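PDB 6KRW: protein-tyrosine-phosphatase PTP1, which removes phosphate from phosphotyrosine in proteins, among them MPK6 and, in vitro, MPK4, and helps restrain salicylic acid and camalexin synthesis in Arabidopsis defence. Local coordinates for residues A[68-74]-A[275-279]; A[117-122]-A[160-165]; A[253-257]-A[295-299]. All coordinates share one frame; numbering follows the deposited sequence.

Interaction 1 (A[68-74]-A[275-279]); sequences VVPFDKN and RKQRI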
ATOM      1  N   VAL A  68     -15.935   2.192   0.114  1.00 23.59           N
ATOM      2  CA  VAL A  68     -14.475   2.269   0.372  1.00 20.60           C
ATOM      3  C   VAL A  68     -13.988   3.610  -0.148  1.00 20.20           C
ATOM      4  O   VAL A  68     -13.814   3.805  -1.357  1.00 21.79           O
ATOM      5  CB  VAL A  68     -13.674   1.114  -0.248  1.00 21.86           C
ATOM      6  CG1 VAL A  68     -12.199   1.267   0.118  1.00 20.76           C
ATOM      7  CG2 VAL A  68     -14.216  -0.231   0.209  1.00 22.85           C
ATOM      8  N   VAL A  69     -13.876   4.566   0.757  1.00 17.96           N
ATOM      9  CA  VAL A  69     -13.586   5.977   0.458  1.00 17.85           C
ATOM     10  C   VAL A  69     -12.657   6.476   1.556  1.00 15.82           C
ATOM     11  O   VAL A  69     -12.668   5.940   2.673  1.00 17.16           O
ATOM     12  CB  VAL A  69     -14.861   6.829   0.413  1.00 18.45           C
ATOM     13  CG1 VAL A  69     -15.742   6.460  -0.759  1.00 19.63           C
ATOM     14  CG2 VAL A  69     -15.644   6.753   1.714  1.00 21.23           C
ATOM     15  N   PRO A  70     -11.845   7.507   1.248  1.00 15.86           N
ATOM     16  CA  PRO A  70     -10.973   8.104   2.254  1.00 15.61           C
ATOM     17  C   PRO A  70     -11.754   9.057   3.176  1.00 15.64           C
ATOM     18  O   PRO A  70     -12.672   9.720   2.736  1.00 16.21           O
ATOM     19  CB  PRO A  70      -9.947   8.887   1.435  1.00 15.60           C
ATOM     20  CG  PRO A  70     -10.769   9.355   0.237  1.00 16.13           C
ATOM     21  CD  PRO A  70     -11.691   8.167  -0.062  1.00 16.60           C
ATOM     22  N   PHE A  71     -11.294   9.080   4.412  1.00 14.98           N
ATOM     23  CA  PHE A  71     -11.768  10.102   5.380  1.00 14.45           C
ATOM     24  C   PHE A  71     -11.335  11.481   4.931  1.00 15.36           C
ATOM     25  O   PHE A  71     -10.219  11.684   4.404  1.00 15.88           O
ATOM     26  CB  PHE A  71     -11.179   9.777   6.747  1.00 14.15           C
ATOM     27  CG  PHE A  71     -11.503   8.413   7.269  1.00 13.54           C
ATOM     28  CD1 PHE A  71     -12.811   7.936   7.281  1.00 16.28           C
ATOM     29  CD2 PHE A  71     -10.522   7.601   7.809  1.00 14.25           C
ATOM     30  CE1 PHE A  71     -13.102   6.675   7.779  1.00 15.30           C
ATOM     31  CE2 PHE A  71     -10.802   6.335   8.297  1.00 15.33           C
ATOM     32  CZ  PHE A  71     -12.091   5.874   8.280  1.00 15.55           C
ATOM     33  N   ASP A  72     -12.169  12.478   5.207  1.00 16.01           N
ATOM     34  CA  ASP A  72     -11.785  13.879   4.939  1.00 14.83           C
ATOM     35  C   ASP A  72     -10.475  14.232   5.639  1.00 15.14           C
ATOM     36  O   ASP A  72      -9.680  15.001   5.059  1.00 17.17           O
ATOM     37  CB  ASP A  72     -12.883  14.832   5.401  1.00 16.06           C
ATOM     38  CG  ASP A  72     -14.186  14.719   4.639  1.00 19.20           C
ATOM     39  OD1 ASP A  72     -14.157  14.375   3.446  1.00 19.93           O
ATOM     40  OD2 ASP A  72     -15.256  15.020   5.204  1.00 19.13           O
ATOM     41  N   LYS A  73     -10.247  13.698   6.849  1.00 14.47           N
ATOM     42  CA  LYS A  73      -9.129  14.194   7.683  1.00 15.49           C
ATOM     43  C   LYS A  73      -7.766  13.883   7.048  1.00 13.86           C
ATOM     44  O   LYS A  73      -6.826  14.594   7.323  1.00 15.53           O
ATOM     45  CB  LYS A  73      -9.200  13.606   9.086  1.00 19.64           C
ATOM     46  CG  LYS A  73      -8.985  12.115   9.181  1.00 25.57           C
ATOM     47  CD  LYS A  73      -9.030  11.559  10.602  1.00 34.94           C
ATOM     48  CE  LYS A  73      -8.772  10.057  10.625  1.00 57.98           C
ATOM     49  NZ  LYS A  73      -7.437   9.731  10.065  1.00 64.04           N
ATOM     50  N   ASN A  74      -7.683  12.824   6.215  1.00 14.62           N
ATOM     51  CA  ASN A  74      -6.343  12.411   5.711  1.00 14.06           C
ATOM     52  C   ASN A  74      -6.418  12.026   4.243  1.00 14.14           C
ATOM     53  O   ASN A  74      -5.449  11.367   3.811  1.00 16.31           O
ATOM     54  CB  ASN A  74      -5.733  11.303   6.552  1.00 13.88           C
ATOM     55  CG  ASN A  74      -6.466   9.984   6.367  1.00 14.12           C
ATOM     56  OD1 ASN A  74      -7.693   9.979   6.220  1.00 16.01           O
ATOM     57  ND2 ASN A  74      -5.719   8.871   6.396  1.00 15.85           N
ATOM     58  N   ARG A 275      -6.839   1.397  10.417  1.00 16.02           N
ATOM     59  CA  ARG A 275      -8.300   1.536  10.205  1.00 16.92           C
ATOM     60  C   ARG A 275      -8.803   2.950  10.570  1.00 17.64           C
ATOM     61  O   ARG A 275      -9.738   3.396   9.954  1.00 18.08           O
ATOM     62  CB  ARG A 275      -9.039   0.410  10.919  1.00 17.09           C
ATOM     63  CG  ARG A 275      -8.874  -0.930  10.227  1.00 17.64           C
ATOM     64  CD  ARG A 275      -9.422  -2.039  11.073  1.00 17.87           C
ATOM     65  NE  ARG A 275      -9.439  -3.267  10.299  1.00 17.09           N
ATOM     66  CZ  ARG A 275     -10.212  -4.301  10.542  1.00 20.20           C
ATOM     67  NH1 ARG A 275     -11.100  -4.284  11.516  1.00 21.76           N
ATOM     68  NH2 ARG A 275     -10.152  -5.387   9.791  1.00 22.39           N
ATOM     69  N   LYS A 276      -8.106   3.640  11.474  1.00 16.55           N
ATOM     70  CA  LYS A 276      -8.435   5.056  11.767  1.00 17.00           C
ATOM     71  C   LYS A 276      -7.984   5.939  10.613  1.00 16.92           C
ATOM     72  O   LYS A 276      -8.419   7.095  10.507  1.00 17.74           O
ATOM     73  CB  LYS A 276      -7.797   5.468  13.092  1.00 21.34           C
ATOM     74  CG  LYS A 276      -8.418   4.825  14.321  1.00 30.79           C
ATOM     75  CD  LYS A 276      -8.212   5.595  15.598  1.00 57.32           C
ATOM     76  CE  LYS A 276      -6.793   6.083  15.829  1.00 69.72           C
ATOM     77  NZ  LYS A 276      -6.517   6.264  17.282  1.00 76.38           N
ATOM     78  N   GLN A 277      -7.160   5.378   9.691  1.00 15.03           N
ATOM     79  CA  GLN A 277      -6.641   6.136   8.535  1.00 14.29           C
ATOM     80  C   GLN A 277      -7.267   5.708   7.197  1.00 14.25           C
ATOM     81  O   GLN A 277      -7.238   6.518   6.279  1.00 15.64           O
ATOM     82  CB  GLN A 277      -5.109   6.048   8.496  1.00 15.11           C
ATOM     83  CG  GLN A 277      -4.491   6.668   9.764  1.00 15.54           C
ATOM     84  CD  GLN A 277      -2.984   6.642   9.825  1.00 17.50           C
ATOM     85  OE1 GLN A 277      -2.316   6.307   8.862  1.00 23.44           O
ATOM     86  NE2 GLN A 277      -2.396   7.095  10.913  1.00 22.09           N
ATOM     87  N   ARG A 278      -7.839   4.519   7.133  1.00 14.67           N
ATOM     88  CA  ARG A 278      -8.593   4.116   5.920  1.00 14.86           C
ATOM     89  C   ARG A 278      -9.497   2.964   6.350  1.00 14.75           C
ATOM     90  O   ARG A 278      -9.003   1.969   6.908  1.00 16.21           O
ATOM     91  CB  ARG A 278      -7.683   3.732   4.737  1.00 15.11           C
ATOM     92  CG  ARG A 278      -8.455   3.537   3.446  1.00 16.54           C
ATOM     93  CD  ARG A 278      -7.432   3.360   2.308  1.00 15.80           C
ATOM     94  NE  ARG A 278      -7.996   2.985   1.006  1.00 16.54           N
ATOM     95  CZ  ARG A 278      -8.587   3.791   0.147  1.00 17.20           C
ATOM     96  NH1 ARG A 278      -8.731   5.087   0.409  1.00 17.54           N
ATOM     97  NH2 ARG A 278      -9.042   3.328  -1.012  1.00 18.55           N
ATOM     98  N   ILE A 279     -10.785   3.109   6.099  1.00 15.75           N
ATOM     99  CA  ILE A 279     -11.773   2.127   6.593  1.00 17.55           C
ATOM    100  C   ILE A 279     -11.414   0.723   6.098  1.00 17.02           C
ATOM    101  O   ILE A 279     -11.130   0.551   4.878  1.00 18.78           O
ATOM    102  CB  ILE A 279     -13.205   2.534   6.213  1.00 18.28           C
ATOM    103  CG1 ILE A 279     -14.215   1.641   6.933  1.00 20.23           C
ATOM    104  CG2 ILE A 279     -13.389   2.583   4.705  1.00 20.18           C
ATOM    105  CD1 ILE A 279     -15.634   2.112   6.874  1.00 20.99           C
TER
HETATM  106  O   HOH W   1     -11.369   5.709   4.998  1.00 15.71           O
HETATM  107  O   HOH W   2      -8.668   8.034   4.625  1.00 15.55           O
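The backbone oxygen of Arg275 meets the ring of Phe71 at its edge, near the ring plane, with Phe71 CE2 3.5 Å away, so the faintly positive ring rim faces a carbonyl. Lys276 offers its own oxygen to the same ring and to Lys73, whose NZ stands 2.8 Å from Lys276 O in a bond of weak geometry. A long, flexible lysine suits this exposed margin, its last methylene and ammonium both lying against the Lys276 carbonyl. The Gln277 carbonyl is gripped more firmly: Asn74 ND2 donates to Gln277 O over 2.8 Å, nearly straight at 168°, on a lone pair in the carbonyl plane. The same ND2 also bonds to Leu94 O, which helps hold the amide in place. Asn74 CG sits between its backbone N and carbonyl carbon (chi1 70°), turning the amide inward; a bridging water also donates to Gln277 O and to Asn74 OD1 while accepting from Phe71 N.

Arg278 runs extended to its guanidinium, which lies beside Val68 and Pro70, with NH2 3.9 Å from Val68 CG1. NH1 bonds to Ser93, and NH2 to Asn91 and to the carbonyl of Ala239, a residue of the probable substrate-binding loop. Ile279 closes the contact with branched bulk, its CB 4.1 Å from Phe71 CZ. A second water accepts from Ile279 N at 2.9 Å, donates to Val69 O and rests over the centre of the Phe71 ring.

The loop's amide, ammonium and aromatic hydrogens thus meet backbone carbonyls of residues 275-277, and two waters satisfy backbone groups too far apart to pair directly.

Interaction 2 (A[117-122]-A[160-165]); sequences MEDFWE and FGNISL
Aromatic contact dominates where Trp121 meets Phe160. Trp121 CD1 lies over one face of the Phe160 ring, toward its rim and 3.6 Å from Phe160 CE2; the five-membered ring and the phenyl are inclined by 35°. Met117 joins from the preceding helical turn, its CB 3.8 Å from Phe160 CD1, and its SD makes an oblique Met-aromatic contact with the same ring, 5.4 Å from the centroid. A flexible, polarisable thioether suits a place alongside a phenyl ring.

Aliphatic groups complete the apolar surface. Leu165 CD1 makes a CH-pi contact over the six-membered ring of Trp121, 18° off the normal, while Phe120 CD2 lies over the opposite face, at the five-membered ring, so the two faces of the indole are covered at different halves. Its NE1 is satisfied by the carbonyl of Tyr150. With CG1 of Ile163 anti to the carbonyl carbon and the chain extended beyond, CD1 reaches the helix backbone, 3.5 Å from Glu122 N.

Polar groups only graze one another. Glu118, fully extended, lays CG 3.4 Å from Phe160 O and its carboxylate over Gly161, with no hydrogen bond crossing the contact. Gly161 CA lies 3.6 Å from Glu118 OE2, and the positive phi there suits glycine. Glu122 instead sends its carboxylate to Tyr186 and Gln126.

The axes of 117-122 and 163-165 are nearly perpendicular, at 83°. The helix packs on Phe160 and Ile163, at either end of a type II' turn, and on Leu165 beyond: a helix against the edge hairpin of the mixed sheet in the classical tyrosine phosphatase fold.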
ATOM      1  N   MET A 117      -7.521   7.932 -14.135  1.00 29.84           N
ATOM      2  CA  MET A 117      -6.079   7.696 -14.373  1.00 33.21           C
ATOM      3  C   MET A 117      -5.278   9.004 -14.448  1.00 30.98           C
ATOM      4  O   MET A 117      -4.145   9.016 -13.935  1.00 28.35           O
ATOM      5  CB  MET A 117      -5.887   6.877 -15.649  1.00 47.12           C
ATOM      6  CG  MET A 117      -6.508   5.513 -15.531  1.00 48.79           C
ATOM      7  SD  MET A 117      -6.237   4.487 -16.986  0.90 52.89           S
ATOM      8  CE  MET A 117      -7.160   3.036 -16.496  1.00 86.24           C
ATOM      9  N   GLU A 118      -5.830  10.077 -15.035  1.00 31.91           N
ATOM     10  CA  GLU A 118      -5.100  11.367 -14.997  1.00 30.56           C
ATOM     11  C   GLU A 118      -4.983  11.825 -13.537  1.00 29.11           C
ATOM     12  O   GLU A 118      -3.895  12.265 -13.141  1.00 28.65           O
ATOM     13  CB  GLU A 118      -5.776  12.447 -15.844  1.00 34.30           C
ATOM     14  CG  GLU A 118      -4.950  13.716 -15.917  1.00 39.17           C
ATOM     15  CD  GLU A 118      -5.542  14.825 -16.764  1.00 49.37           C
ATOM     16  OE1 GLU A 118      -4.992  15.947 -16.732  1.00 55.84           O
ATOM     17  OE2 GLU A 118      -6.566  14.578 -17.433  1.00 46.22           O
ATOM     18  N   ASP A 119      -6.054  11.681 -12.770  1.00 28.81           N
ATOM     19  CA  ASP A 119      -6.033  12.024 -11.320  1.00 28.49           C
ATOM     20  C   ASP A 119      -4.923  11.249 -10.605  1.00 27.42           C
ATOM     21  O   ASP A 119      -4.154  11.836  -9.806  1.00 25.08           O
ATOM     22  CB  ASP A 119      -7.383  11.724 -10.665  1.00 27.91           C
ATOM     23  CG  ASP A 119      -8.524  12.617 -11.138  1.00 35.17           C
ATOM     24  OD1 ASP A 119      -8.237  13.701 -11.730  1.00 33.86           O
ATOM     25  OD2 ASP A 119      -9.689  12.214 -10.940  1.00 32.78           O
ATOM     26  N   PHE A 120      -4.833   9.953 -10.887  1.00 25.58           N
ATOM     27  CA  PHE A 120      -3.797   9.104 -10.260  1.00 26.88           C
ATOM     28  C   PHE A 120      -2.398   9.615 -10.597  1.00 26.78           C
ATOM     29  O   PHE A 120      -1.561   9.765  -9.686  1.00 25.11           O
ATOM     30  CB  PHE A 120      -3.977   7.649 -10.685  1.00 26.68           C
ATOM     31  CG  PHE A 120      -2.896   6.742 -10.166  1.00 25.36           C
ATOM     32  CD1 PHE A 120      -2.985   6.181  -8.898  1.00 28.42           C
ATOM     33  CD2 PHE A 120      -1.787   6.450 -10.956  1.00 31.25           C
ATOM     34  CE1 PHE A 120      -1.975   5.359  -8.428  1.00 27.72           C
ATOM     35  CE2 PHE A 120      -0.777   5.637 -10.471  1.00 29.48           C
ATOM     36  CZ  PHE A 120      -0.877   5.064  -9.224  1.00 27.30           C
ATOM     37  N   TRP A 121      -2.095   9.814 -11.888  1.00 25.28           N
ATOM     38  CA  TRP A 121      -0.735  10.247 -12.243  1.00 26.75           C
ATOM     39  C   TRP A 121      -0.457  11.654 -11.743  1.00 24.29           C
ATOM     40  O   TRP A 121       0.703  11.918 -11.387  1.00 27.55           O
ATOM     41  CB  TRP A 121      -0.499  10.080 -13.745  1.00 29.94           C
ATOM     42  CG  TRP A 121      -0.313   8.640 -14.102  1.00 28.83           C
ATOM     43  CD1 TRP A 121      -1.127   7.867 -14.877  1.00 30.08           C
ATOM     44  CD2 TRP A 121       0.767   7.801 -13.676  1.00 28.62           C
ATOM     45  NE1 TRP A 121      -0.617   6.595 -14.978  1.00 29.73           N
ATOM     46  CE2 TRP A 121       0.544   6.528 -14.254  1.00 30.27           C
ATOM     47  CE3 TRP A 121       1.898   8.004 -12.872  1.00 31.03           C
ATOM     48  CZ2 TRP A 121       1.421   5.464 -14.036  1.00 30.80           C
ATOM     49  CZ3 TRP A 121       2.763   6.950 -12.660  1.00 31.74           C
ATOM     50  CH2 TRP A 121       2.512   5.696 -13.226  1.00 32.27           C
ATOM     51  N   GLU A 122      -1.483  12.517 -11.705  1.00 28.90           N
ATOM     52  CA  GLU A 122      -1.300  13.874 -11.150  1.00 31.10           C
ATOM     53  C   GLU A 122      -0.917  13.735  -9.673  1.00 26.99           C
ATOM     54  O   GLU A 122       0.004  14.441  -9.230  1.00 26.16           O
ATOM     55  CB  GLU A 122      -2.574  14.681 -11.317  1.00 31.08           C
ATOM     56  CG  GLU A 122      -2.413  16.105 -10.855  1.00 33.89           C
ATOM     57  CD  GLU A 122      -1.624  17.013 -11.772  1.00 38.62           C
ATOM     58  OE1 GLU A 122      -1.641  16.775 -12.970  1.00 45.80           O
ATOM     59  OE2 GLU A 122      -1.045  18.007 -11.280  1.00 47.25           O
ATOM     60  N   PHE A 160      -2.222  11.125 -20.481  1.00 42.94           N
ATOM     61  CA  PHE A 160      -3.345  11.344 -19.541  1.00 41.33           C
ATOM     62  C   PHE A 160      -3.520  12.844 -19.398  1.00 44.10           C
ATOM     63  O   PHE A 160      -2.831  13.445 -18.570  1.00 43.95           O
ATOM     64  CB  PHE A 160      -3.071  10.685 -18.190  1.00 44.61           C
ATOM     65  CG  PHE A 160      -2.670   9.238 -18.291  1.00 39.02           C
ATOM     66  CD1 PHE A 160      -3.629   8.234 -18.350  1.00 35.91           C
ATOM     67  CD2 PHE A 160      -1.329   8.887 -18.335  1.00 40.10           C
ATOM     68  CE1 PHE A 160      -3.250   6.897 -18.451  1.00 34.23           C
ATOM     69  CE2 PHE A 160      -0.953   7.552 -18.416  1.00 37.51           C
ATOM     70  CZ  PHE A 160      -1.915   6.561 -18.468  1.00 37.35           C
ATOM     71  N   GLY A 161      -4.370  13.422 -20.238  1.00 49.18           N
ATOM     72  CA  GLY A 161      -4.499  14.884 -20.350  1.00 48.43           C
ATOM     73  C   GLY A 161      -3.137  15.518 -20.560  1.00 47.01           C
ATOM     74  O   GLY A 161      -2.502  15.246 -21.613  1.00 49.34           O
ATOM     75  N   ASN A 162      -2.665  16.256 -19.560  1.00 53.28           N
ATOM     76  CA  ASN A 162      -1.400  17.026 -19.626  1.00 57.32           C
ATOM     77  C   ASN A 162      -0.196  16.124 -19.331  1.00 49.22           C
ATOM     78  O   ASN A 162       0.936  16.639 -19.376  1.00 52.02           O
ATOM     79  CB  ASN A 162      -1.451  18.188 -18.632  1.00 64.56           C
ATOM     80  CG  ASN A 162      -0.424  19.258 -18.923  1.00 95.37           C
ATOM     81  OD1 ASN A 162       0.009  19.413 -20.062  1.00100.13           O
ATOM     82  ND2 ASN A 162      -0.028  19.998 -17.901  1.00104.05           N
ATOM     83  N   ILE A 163      -0.419  14.839 -19.039  1.00 43.94           N
ATOM     84  CA  ILE A 163       0.656  13.950 -18.517  1.00 43.19           C
ATOM     85  C   ILE A 163       1.024  12.912 -19.582  1.00 42.81           C
ATOM     86  O   ILE A 163       0.118  12.280 -20.176  1.00 44.43           O
ATOM     87  CB  ILE A 163       0.209  13.287 -17.205  1.00 36.91           C
ATOM     88  CG1 ILE A 163       0.221  14.304 -16.062  1.00 38.24           C
ATOM     89  CG2 ILE A 163       1.064  12.076 -16.893  1.00 43.52           C
ATOM     90  CD1 ILE A 163      -0.437  13.818 -14.782  1.00 37.58           C
ATOM     91  N   SER A 164       2.323  12.714 -19.785  1.00 43.91           N
ATOM     92  CA  SER A 164       2.839  11.627 -20.657  1.00 48.23           C
ATOM     93  C   SER A 164       3.581  10.596 -19.803  1.00 47.81           C
ATOM     94  O   SER A 164       4.303  10.979 -18.865  1.00 43.14           O
ATOM     95  CB  SER A 164       3.709  12.170 -21.746  1.00 65.80           C
ATOM     96  OG  SER A 164       4.933  12.655 -21.217  1.00 70.35           O
ATOM     97  N   LEU A 165       3.398   9.323 -20.127  1.00 44.44           N
ATOM     98  CA  LEU A 165       4.052   8.195 -19.415  1.00 41.76           C
ATOM     99  C   LEU A 165       4.837   7.338 -20.408  1.00 46.39           C
ATOM    100  O   LEU A 165       4.312   7.025 -21.485  1.00 47.18           O
ATOM    101  CB  LEU A 165       2.967   7.369 -18.733  1.00 36.91           C
ATOM    102  CG  LEU A 165       3.440   6.180 -17.903  1.00 40.04           C
ATOM    103  CD1 LEU A 165       4.182   6.629 -16.658  1.00 44.67           C
ATOM    104  CD2 LEU A 165       2.264   5.298 -17.529  1.00 42.62           C
TER

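Interaction 3 (A[253-257]-A[295-299]); sequences TIQRI and IVDEL
Ile254 and Leu299 form the middle of this contact, their side chains sliding past each other in opposite directions until Ile254 CD1 comes within 3.9 Å of Leu299 CD2. The same methyl reaches Ile295 CG2 at 4.2 Å and Glu298 CB at 4.1 Å, so one isoleucine tip is set among three residues of the facing helix. With CG1 anti to the carbonyl carbon, the bend at chi2 (-69°) brings CD1 toward helix 285-303. One turn on, Ile257 meets Leu299 tip to tip, CD1 being 4.2 Å from Leu299 CD2. At the other end, the Ile295 and Thr253 side chains cross at about a right angle, Ile295 CD1 lying 3.8 Å from Thr253 CG2. Threonine suits the spot because its methyl serves the apolar interface, while its hydroxyl bonds to the carbonyl of Ala249 in its own helix.

Further out, other helices enclose these side chains. Leu220 of helix 214-223 touches both Ile254 and Glu298, and Ala16 of helix 7-24 lies against Ile257 and Leu299. Glu298 contributes its methylenes to the contact and carries its carboxylate away to salt bridges with Arg217 and Lys221 and a hydrogen bond with Tyr224, partners that probably help hold its aliphatic part against Ile254.

The two helical segments cross at -44° with axes 11.0 Å apart, a wide spacing that branched and long aliphatic side chains bridge. No hydrogen bond passes between them. Cohesion therefore rests on dispersion and the exclusion of water, and the one buried carboxylate is probably kept ionised by its two basic neighbours.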
ATOM      1  N   THR A 253       5.487  -2.736  10.075  1.00 18.49           N
ATOM      2  CA  THR A 253       5.894  -3.428  11.308  1.00 18.00           C
ATOM      3  C   THR A 253       7.403  -3.643  11.286  1.00 20.09           C
ATOM      4  O   THR A 253       8.084  -3.416  12.297  1.00 21.21           O
ATOM      5  CB  THR A 253       5.124  -4.735  11.489  1.00 18.94           C
ATOM      6  OG1 THR A 253       3.724  -4.417  11.636  1.00 18.38           O
ATOM      7  CG2 THR A 253       5.631  -5.517  12.678  1.00 18.94           C
ATOM      8  N   ILE A 254       7.908  -4.216  10.191  1.00 20.02           N
ATOM      9  CA  ILE A 254       9.367  -4.494  10.111  1.00 22.02           C
ATOM     10  C   ILE A 254      10.166  -3.197  10.265  1.00 21.63           C
ATOM     11  O   ILE A 254      11.120  -3.183  11.056  1.00 24.09           O
ATOM     12  CB  ILE A 254       9.681  -5.254   8.814  1.00 22.63           C
ATOM     13  CG1 ILE A 254       9.034  -6.640   8.838  1.00 22.87           C
ATOM     14  CG2 ILE A 254      11.181  -5.290   8.563  1.00 23.16           C
ATOM     15  CD1 ILE A 254       9.625  -7.605   9.815  1.00 24.15           C
ATOM     16  N   GLN A 255       9.780  -2.134   9.559  1.00 22.20           N
ATOM     17  CA  GLN A 255      10.539  -0.860   9.667  1.00 22.22           C
ATOM     18  C   GLN A 255      10.519  -0.358  11.104  1.00 22.03           C
ATOM     19  O   GLN A 255      11.537   0.181  11.569  1.00 24.26           O
ATOM     20  CB  GLN A 255       9.966   0.181   8.727  1.00 23.40           C
ATOM     21  CG  GLN A 255      10.342  -0.080   7.290  1.00 21.50           C
ATOM     22  CD  GLN A 255       9.989   1.052   6.368  1.00 24.13           C
ATOM     23  OE1 GLN A 255       8.962   1.708   6.552  1.00 23.86           O
ATOM     24  NE2 GLN A 255      10.829   1.276   5.357  1.00 24.34           N
ATOM     25  N   ARG A 256       9.370  -0.438  11.756  1.00 21.44           N
ATOM     26  CA  ARG A 256       9.273   0.112  13.131  1.00 22.19           C
ATOM     27  C   ARG A 256      10.089  -0.736  14.112  1.00 22.75           C
ATOM     28  O   ARG A 256      10.693  -0.171  15.016  1.00 25.06           O
ATOM     29  CB  ARG A 256       7.799   0.237  13.517  1.00 20.14           C
ATOM     30  CG  ARG A 256       7.134   1.438  12.855  1.00 21.97           C
ATOM     31  CD  ARG A 256       5.632   1.381  12.936  1.00 20.16           C
ATOM     32  NE  ARG A 256       5.151   1.298  14.313  1.00 20.39           N
ATOM     33  CZ  ARG A 256       4.028   0.706  14.666  1.00 19.99           C
ATOM     34  NH1 ARG A 256       3.207   0.243  13.739  1.00 20.02           N
ATOM     35  NH2 ARG A 256       3.677   0.665  15.953  1.00 20.33           N
ATOM     36  N   ILE A 257      10.149  -2.054  13.931  1.00 22.94           N
ATOM     37  CA  ILE A 257      11.032  -2.904  14.772  1.00 22.50           C
ATOM     38  C   ILE A 257      12.478  -2.449  14.567  1.00 28.07           C
ATOM     39  O   ILE A 257      13.191  -2.256  15.559  1.00 28.88           O
ATOM     40  CB  ILE A 257      10.839  -4.392  14.458  1.00 24.01           C
ATOM     41  CG1 ILE A 257       9.445  -4.865  14.864  1.00 23.05           C
ATOM     42  CG2 ILE A 257      11.942  -5.226  15.105  1.00 27.71           C
ATOM     43  CD1 ILE A 257       9.050  -6.192  14.222  1.00 27.06           C
ATOM     44  N   ILE A 295       5.652 -11.473   8.723  1.00 21.35           N
ATOM     45  CA  ILE A 295       6.551 -10.758   9.666  1.00 20.63           C
ATOM     46  C   ILE A 295       7.510 -11.759  10.325  1.00 21.04           C
ATOM     47  O   ILE A 295       8.709 -11.470  10.415  1.00 22.88           O
ATOM     48  CB  ILE A 295       5.709  -9.996  10.705  1.00 19.91           C
ATOM     49  CG1 ILE A 295       4.999  -8.804  10.062  1.00 21.03           C
ATOM     50  CG2 ILE A 295       6.564  -9.557  11.882  1.00 21.32           C
ATOM     51  CD1 ILE A 295       3.817  -8.256  10.850  1.00 19.78           C
ATOM     52  N   VAL A 296       7.012 -12.919  10.744  1.00 21.87           N
ATOM     53  CA  VAL A 296       7.905 -13.967  11.310  1.00 23.57           C
ATOM     54  C   VAL A 296       8.948 -14.372  10.269  1.00 23.97           C
ATOM     55  O   VAL A 296      10.142 -14.439  10.635  1.00 25.26           O
ATOM     56  CB  VAL A 296       7.101 -15.167  11.829  1.00 23.90           C
ATOM     57  CG1 VAL A 296       7.985 -16.384  12.057  1.00 28.16           C
ATOM     58  CG2 VAL A 296       6.362 -14.799  13.100  1.00 26.37           C
ATOM     59  N   ASP A 297       8.521 -14.662   9.041  1.00 23.13           N
ATOM     60  CA  ASP A 297       9.450 -15.158   7.983  1.00 23.73           C
ATOM     61  C   ASP A 297      10.517 -14.090   7.730  1.00 24.07           C
ATOM     62  O   ASP A 297      11.700 -14.443   7.591  1.00 28.38           O
ATOM     63  CB  ASP A 297       8.695 -15.496   6.703  1.00 25.98           C
ATOM     64  CG  ASP A 297       7.836 -16.738   6.842  1.00 26.57           C
ATOM     65  OD1 ASP A 297       7.974 -17.436   7.874  1.00 32.54           O
ATOM     66  OD2 ASP A 297       6.993 -16.977   5.940  1.00 29.31           O
ATOM     67  N   GLU A 298      10.110 -12.808   7.753  1.00 24.30           N
ATOM     68  CA  GLU A 298      11.098 -11.755   7.449  1.00 25.32           C
ATOM     69  C   GLU A 298      12.055 -11.589   8.628  1.00 24.99           C
ATOM     70  O   GLU A 298      13.259 -11.377   8.407  1.00 28.46           O
ATOM     71  CB  GLU A 298      10.433 -10.456   7.028  1.00 27.03           C
ATOM     72  CG  GLU A 298      11.435  -9.449   6.516  1.00 28.18           C
ATOM     73  CD  GLU A 298      12.203  -9.879   5.284  1.00 30.93           C
ATOM     74  OE1 GLU A 298      11.759 -10.825   4.637  1.00 33.12           O
ATOM     75  OE2 GLU A 298      13.205  -9.236   4.980  1.00 30.85           O
ATOM     76  N   LEU A 299      11.540 -11.619   9.855  1.00 25.42           N
ATOM     77  CA  LEU A 299      12.409 -11.528  11.056  1.00 24.80           C
ATOM     78  C   LEU A 299      13.394 -12.710  11.102  1.00 25.99           C
ATOM     79  O   LEU A 299      14.523 -12.492  11.579  1.00 31.12           O
ATOM     80  CB  LEU A 299      11.559 -11.477  12.324  1.00 25.76           C
ATOM     81  CG  LEU A 299      10.806 -10.165  12.552  1.00 23.20           C
ATOM     82  CD1 LEU A 299       9.832 -10.282  13.711  1.00 25.02           C
ATOM     83  CD2 LEU A 299      11.784  -9.011  12.780  1.00 25.71           C
TER

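Overall arrangement
All three interactions lie within one phosphatase domain, but at different depths. Interaction 3 is wholly buried and purely apolar across its helices, whereas interactions 1 and 2 are only partly buried. Interaction 2 also lacks crossing hydrogen bonds, yet relies on aromatic rings between a helix and a sheet edge; interaction 1, where a loop meets a helix and the residues after it, uses an amide bond, a weak ammonium bond and bridging waters, and comes closest to the probable substrate-binding residues. Interactions 1 and 3 are linked through consecutive helices 242-259, 267-277 and 285-303, and their segments alternate along the chain. Interactions 2 and 3 lie on opposite sides of the chain's centre, about 35 Å apart between centres.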